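Long-range contacts in arginine decarboxylase (Campylobacter jejuni subsp. jejuni, PDB 3NZP), which probably makes agmatine from arginine as a pyridoxal 5'-phosphate-dependent decarboxylase in polyamine biosynthesis: residues 29-34 with 49-54; 158-163 with 212-217. One frame throughout, in Å; residues are numbered along the deposited sequence.

Interaction 1 (29-34 with 49-54); sequences PAIIDI and LRFPHL
Ile34 and Phe51 point at each other and meet where the methyl CD1 of Ile34 touches the edge of the Phe51 ring, close to the ring plane. CD1 is 3.9 Å from CE1 of Phe51 and 4.1 Å from CZ, so the methyl sits against the CE1-CZ edge. Ile31, one turn earlier on the same helix face, adds a longer touch, with its CG1 4.4 Å from CZ of Phe51. Its other branch is used on Leu49: CG2, anti to the backbone N, lies 4.2 Å from CD1 of Leu49, and the Ile31 and Leu49 side chains run alongside one another in opposing senses. The same CD1 of Leu49 also reaches CG2 of Ile34, at 4.4 Å. Two isoleucines thus meet a leucine and a phenylalanine through side chains alone; the nearest CA atoms, those of Ile31 and Leu49, remain 9.0 Å apart. All four side chains are buried, and Ile333 and Ile538 of the adjoining strands extend the apolar cluster.

The margins are looser. Partly exposed Asp33 forms a long, weak ion pair with Lys20. Beyond Phe51, Pro52 and His53 are likewise partly exposed, His53 stacking on Tyr25. Strand 47-50 runs antiparallel to strand 330-341 and parallel to strand 534-540, so helix 31-40 packs here on a mixed sheet whose strands come from the N-terminal part, the middle and the C-terminal part of the chain, as in the beta domain of fold-type III PLP decarboxylases.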
loop_
_atom_site.group_PDB
_atom_site.type_symbol
_atom_site.label_atom_id
_atom_site.label_comp_id
_atom_site.label_asym_id
_atom_site.label_seq_id
_atom_site.Cartn_x
_atom_site.Cartn_y
_atom_site.Cartn_z
ATOM N N PRO B 29 -1.939 8.551 32.813
ATOM C CA PRO B 29 -3.163 9.008 32.145
ATOM C C PRO B 29 -3.749 7.932 31.236
ATOM O O PRO B 29 -3.020 7.299 30.476
ATOM C CB PRO B 29 -2.691 10.234 31.370
ATOM C CG PRO B 29 -1.279 9.890 31.053
ATOM C CD PRO B 29 -0.784 9.343 32.364
ATOM N N ALA B 30 -5.058 7.717 31.329
ATOM C CA ALA B 30 -5.732 6.714 30.510
ATOM C C ALA B 30 -6.017 7.265 29.125
ATOM O O ALA B 30 -6.436 8.416 28.974
ATOM C CB ALA B 30 -7.042 6.284 31.172
ATOM N N ILE B 31 -5.788 6.437 28.111
ATOM C CA ILE B 31 -6.014 6.839 26.724
ATOM C C ILE B 31 -7.495 7.139 26.508
ATOM O O ILE B 31 -7.844 8.140 25.886
ATOM C CB ILE B 31 -5.538 5.730 25.759
ATOM C CG1 ILE B 31 -4.027 5.571 25.869
ATOM C CG2 ILE B 31 -5.862 6.087 24.340
ATOM C CD1 ILE B 31 -3.508 4.346 25.173
ATOM N N ILE B 32 -8.354 6.275 27.044
ATOM C CA ILE B 32 -9.797 6.443 26.919
ATOM C C ILE B 32 -10.246 7.820 27.400
ATOM O O ILE B 32 -11.240 8.351 26.916
ATOM C CB ILE B 32 -10.548 5.383 27.738
ATOM C CG1 ILE B 32 -12.050 5.494 27.491
ATOM C CG2 ILE B 32 -10.236 5.560 29.210
ATOM C CD1 ILE B 32 -12.478 4.955 26.165
ATOM N N ASP B 33 -9.520 8.386 28.361
ATOM C CA ASP B 33 -9.852 9.709 28.900
ATOM C C ASP B 33 -9.483 10.794 27.903
ATOM O O ASP B 33 -10.248 11.733 27.668
ATOM C CB ASP B 33 -9.090 9.985 30.202
ATOM C CG ASP B 33 -9.675 9.260 31.406
ATOM O OD1 ASP B 33 -9.053 9.351 32.489
ATOM O OD2 ASP B 33 -10.743 8.615 31.280
ATOM N N ILE B 34 -8.289 10.673 27.335
ATOM C CA ILE B 34 -7.812 11.644 26.362
ATOM C C ILE B 34 -8.755 11.626 25.170
ATOM O O ILE B 34 -9.118 12.678 24.643
ATOM C CB ILE B 34 -6.377 11.310 25.908
ATOM C CG1 ILE B 34 -5.453 11.260 27.125
ATOM C CG2 ILE B 34 -5.874 12.369 24.949
ATOM C CD1 ILE B 34 -4.090 10.712 26.828
ATOM N N LEU B 49 -3.192 9.281 17.914
ATOM C CA LEU B 49 -2.567 10.023 19.005
ATOM C C LEU B 49 -1.062 9.816 19.013
ATOM O O LEU B 49 -0.584 8.699 18.816
ATOM C CB LEU B 49 -3.133 9.587 20.352
ATOM C CG LEU B 49 -4.645 9.776 20.469
ATOM C CD1 LEU B 49 -5.130 9.388 21.859
ATOM C CD2 LEU B 49 -4.964 11.223 20.180
ATOM N N ARG B 50 -0.318 10.899 19.224
ATOM C CA ARG B 50 1.134 10.830 19.285
ATOM C C ARG B 50 1.570 11.198 20.698
ATOM O O ARG B 50 1.146 12.223 21.250
ATOM C CB ARG B 50 1.778 11.804 18.301
ATOM C CG ARG B 50 1.635 11.459 16.849
ATOM C CD ARG B 50 2.441 12.444 15.996
ATOM N NE ARG B 50 1.898 12.585 14.642
ATOM C CZ ARG B 50 1.857 11.609 13.736
ATOM N NH1 ARG B 50 2.335 10.405 14.031
ATOM N NH2 ARG B 50 1.323 11.842 12.543
ATOM N N PHE B 51 2.423 10.363 21.276
ATOM C CA PHE B 51 2.929 10.590 22.621
ATOM C C PHE B 51 4.433 10.848 22.580
ATOM O O PHE B 51 5.240 9.914 22.632
ATOM C CB PHE B 51 2.625 9.374 23.494
ATOM C CG PHE B 51 1.166 9.173 23.752
ATOM C CD1 PHE B 51 0.503 9.950 24.699
ATOM C CD2 PHE B 51 0.450 8.202 23.054
ATOM C CE1 PHE B 51 -0.845 9.764 24.953
ATOM C CE2 PHE B 51 -0.906 8.005 23.295
ATOM C CZ PHE B 51 -1.557 8.789 24.253
ATOM N N PRO B 52 4.830 12.124 22.488
ATOM C CA PRO B 52 6.242 12.489 22.439
ATOM C C PRO B 52 7.061 11.785 23.514
ATOM O O PRO B 52 8.190 11.368 23.264
ATOM C CB PRO B 52 6.220 13.996 22.637
ATOM C CG PRO B 52 4.917 14.391 22.054
ATOM C CD PRO B 52 3.991 13.326 22.564
ATOM N N HIS B 53 6.500 11.643 24.708
ATOM C CA HIS B 53 7.219 10.980 25.786
ATOM C C HIS B 53 7.756 9.610 25.373
ATOM O O HIS B 53 8.898 9.264 25.680
ATOM C CB HIS B 53 6.321 10.832 27.022
ATOM C CG HIS B 53 6.859 9.876 28.041
ATOM N ND1 HIS B 53 6.316 8.624 28.244
ATOM C CD2 HIS B 53 7.918 9.970 28.882
ATOM C CE1 HIS B 53 7.015 7.989 29.168
ATOM N NE2 HIS B 53 7.992 8.783 29.571
ATOM N N LEU B 54 6.929 8.833 24.684
ATOM C CA LEU B 54 7.337 7.511 24.231
ATOM C C LEU B 54 8.559 7.628 23.329
ATOM O O LEU B 54 9.480 6.811 23.394
ATOM C CB LEU B 54 6.186 6.835 23.482
ATOM C CG LEU B 54 5.321 5.864 24.298
ATOM C CD1 LEU B 54 5.151 6.387 25.691
ATOM C CD2 LEU B 54 3.962 5.684 23.623
#

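Interaction 2 (158-163 with 212-217); sequences EGLNEL and IEAVNL
The carboxylate of Glu213 offers one flat side to Leu160: methyl CD2 of Leu160 stands above its plane, 3.8 Å from OE1 of Glu213, while OE2 makes a salt bridge with Lys348 of the second subunit. The two side chains cross at about a right angle, and the extended Glu213 chain carries its charged end past the leucine toward the subunit interface. The segments belong to neighbouring outer helices of the TIM barrel: helix 160-170 follows barrel strand 152-157, and helix 208-220 precedes strand 227-231.

The nearest CA atoms are those of Leu160 and Ala214, 6.4 Å apart, consistent with the small alanine side chain. CD1 of Leu160 lies 4.2 Å from CB of Ala214. One turn on, Leu163 has CG anti to its backbone N (chi1 -176°) and sets CD2 against the Ala214 backbone, 3.6 Å from its O, with CD1 of Leu217 4.1 Å away on another flank.

On the other side of helix 160-170, a second carboxylate ties down its start: the backbone N of Glu158 donates to OE2 of Glu162 at 2.8 Å, with an N-H...O angle of 162°, arriving from 58° out of the carboxylate plane.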
loop_
_atom_site.group_PDB
_atom_site.type_symbol
_atom_site.label_atom_id
_atom_site.label_comp_id
_atom_site.label_asym_id
_atom_site.label_seq_id
_atom_site.Cartn_x
_atom_site.Cartn_y
_atom_site.Cartn_z
ATOM N N GLU B 158 26.600 5.062 -3.618
ATOM C CA GLU B 158 25.984 3.779 -3.925
ATOM C C GLU B 158 26.745 3.117 -5.073
ATOM O O GLU B 158 26.684 1.904 -5.247
ATOM C CB GLU B 158 24.529 3.987 -4.337
ATOM C CG GLU B 158 23.716 4.819 -3.362
ATOM C CD GLU B 158 23.487 4.109 -2.047
ATOM O OE1 GLU B 158 23.162 2.904 -2.096
ATOM O OE2 GLU B 158 23.621 4.748 -0.974
ATOM N N GLY B 159 27.450 3.930 -5.857
ATOM C CA GLY B 159 28.223 3.430 -6.983
ATOM C C GLY B 159 29.361 4.369 -7.368
ATOM O O GLY B 159 29.285 5.576 -7.124
ATOM N N LEU B 160 30.419 3.821 -7.967
ATOM C CA LEU B 160 31.574 4.623 -8.388
ATOM C C LEU B 160 31.170 5.892 -9.124
ATOM O O LEU B 160 31.743 6.966 -8.918
ATOM C CB LEU B 160 32.503 3.799 -9.270
ATOM C CG LEU B 160 33.725 3.223 -8.546
ATOM C CD1 LEU B 160 33.310 2.516 -7.262
ATOM C CD2 LEU B 160 34.427 2.257 -9.471
ATOM N N ASN B 161 30.173 5.757 -9.986
ATOM C CA ASN B 161 29.666 6.885 -10.736
ATOM C C ASN B 161 29.360 8.087 -9.853
ATOM O O ASN B 161 29.778 9.206 -10.147
ATOM C CB ASN B 161 28.414 6.478 -11.483
ATOM C CG ASN B 161 28.513 6.798 -12.942
ATOM O OD1 ASN B 161 29.347 6.229 -13.664
ATOM N ND2 ASN B 161 27.667 7.732 -13.402
ATOM N N GLU B 162 28.612 7.854 -8.777
ATOM C CA GLU B 162 28.267 8.927 -7.850
ATOM C C GLU B 162 29.510 9.561 -7.254
ATOM O O GLU B 162 29.542 10.768 -6.996
ATOM C CB GLU B 162 27.417 8.408 -6.702
ATOM C CG GLU B 162 26.077 7.899 -7.109
ATOM C CD GLU B 162 25.255 7.433 -5.909
ATOM O OE1 GLU B 162 24.079 7.036 -6.126
ATOM O OE2 GLU B 162 25.785 7.464 -4.762
ATOM N N LEU B 163 30.529 8.735 -7.026
ATOM C CA LEU B 163 31.775 9.212 -6.439
ATOM C C LEU B 163 32.404 10.219 -7.377
ATOM O O LEU B 163 32.809 11.314 -6.972
ATOM C CB LEU B 163 32.736 8.052 -6.194
ATOM C CG LEU B 163 34.053 8.384 -5.491
ATOM C CD1 LEU B 163 33.789 9.049 -4.140
ATOM C CD2 LEU B 163 34.864 7.102 -5.319
ATOM N N ILE B 212 38.079 -0.755 -3.706
ATOM C CA ILE B 212 39.476 -0.394 -3.857
ATOM C C ILE B 212 39.565 0.779 -4.841
ATOM O O ILE B 212 40.169 1.801 -4.533
ATOM C CB ILE B 212 40.321 -1.588 -4.367
ATOM C CG1 ILE B 212 40.273 -2.730 -3.348
ATOM C CG2 ILE B 212 41.763 -1.165 -4.549
ATOM C CD1 ILE B 212 41.004 -3.968 -3.802
ATOM N N GLU B 213 38.945 0.650 -6.010
ATOM C CA GLU B 213 38.975 1.733 -6.979
ATOM C C GLU B 213 38.502 3.010 -6.308
ATOM O O GLU B 213 39.101 4.078 -6.472
ATOM C CB GLU B 213 38.065 1.413 -8.159
ATOM C CG GLU B 213 38.452 0.147 -8.872
ATOM C CD GLU B 213 37.553 -0.163 -10.043
ATOM O OE1 GLU B 213 37.510 0.645 -10.999
ATOM O OE2 GLU B 213 36.890 -1.222 -10.004
ATOM N N ALA B 214 37.420 2.889 -5.547
ATOM C CA ALA B 214 36.849 4.027 -4.842
ATOM C C ALA B 214 37.927 4.726 -4.017
ATOM O O ALA B 214 38.043 5.948 -4.052
ATOM C CB ALA B 214 35.719 3.569 -3.951
ATOM N N VAL B 215 38.719 3.949 -3.283
ATOM C CA VAL B 215 39.775 4.520 -2.457
ATOM C C VAL B 215 40.855 5.167 -3.303
ATOM O O VAL B 215 41.362 6.232 -2.961
ATOM C CB VAL B 215 40.420 3.468 -1.547
ATOM C CG1 VAL B 215 41.691 4.012 -0.916
ATOM C CG2 VAL B 215 39.443 3.070 -0.472
ATOM N N ASN B 216 41.219 4.531 -4.407
ATOM C CA ASN B 216 42.236 5.118 -5.254
ATOM C C ASN B 216 41.733 6.455 -5.787
ATOM O O ASN B 216 42.433 7.460 -5.678
ATOM C CB ASN B 216 42.616 4.171 -6.394
ATOM C CG ASN B 216 43.380 2.948 -5.895
ATOM O OD1 ASN B 216 44.244 3.062 -5.015
ATOM N ND2 ASN B 216 43.075 1.780 -6.455
ATOM N N LEU B 217 40.520 6.484 -6.338
ATOM C CA LEU B 217 39.968 7.735 -6.845
ATOM C C LEU B 217 40.059 8.845 -5.804
ATOM O O LEU B 217 40.549 9.939 -6.084
ATOM C CB LEU B 217 38.508 7.570 -7.250
ATOM C CG LEU B 217 38.261 7.134 -8.691
ATOM C CD1 LEU B 217 36.768 6.979 -8.922
ATOM C CD2 LEU B 217 38.840 8.155 -9.632
#

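From the N terminus, interaction 1 comes first: helix 31-40 turns back through a short loop onto strand 47-50 and the start of helix 52-72, closing a loop of 14 intervening residues. Helix 52-72 then leads to the first barrel strand, 79-84, and within the barrel interaction 2 closes a longer loop of 48 residues containing barrel strand 179-183. The first loop ends before the second opens, so the two are in series and neither nest nor cross. Interaction 1 binds an N-terminal helix to the mixed sheet, interaction 2 joins neighbouring helices of the barrel's outer layer. Their centres lie 48 Å apart and their nearest atoms about 27 Å apart, without touching.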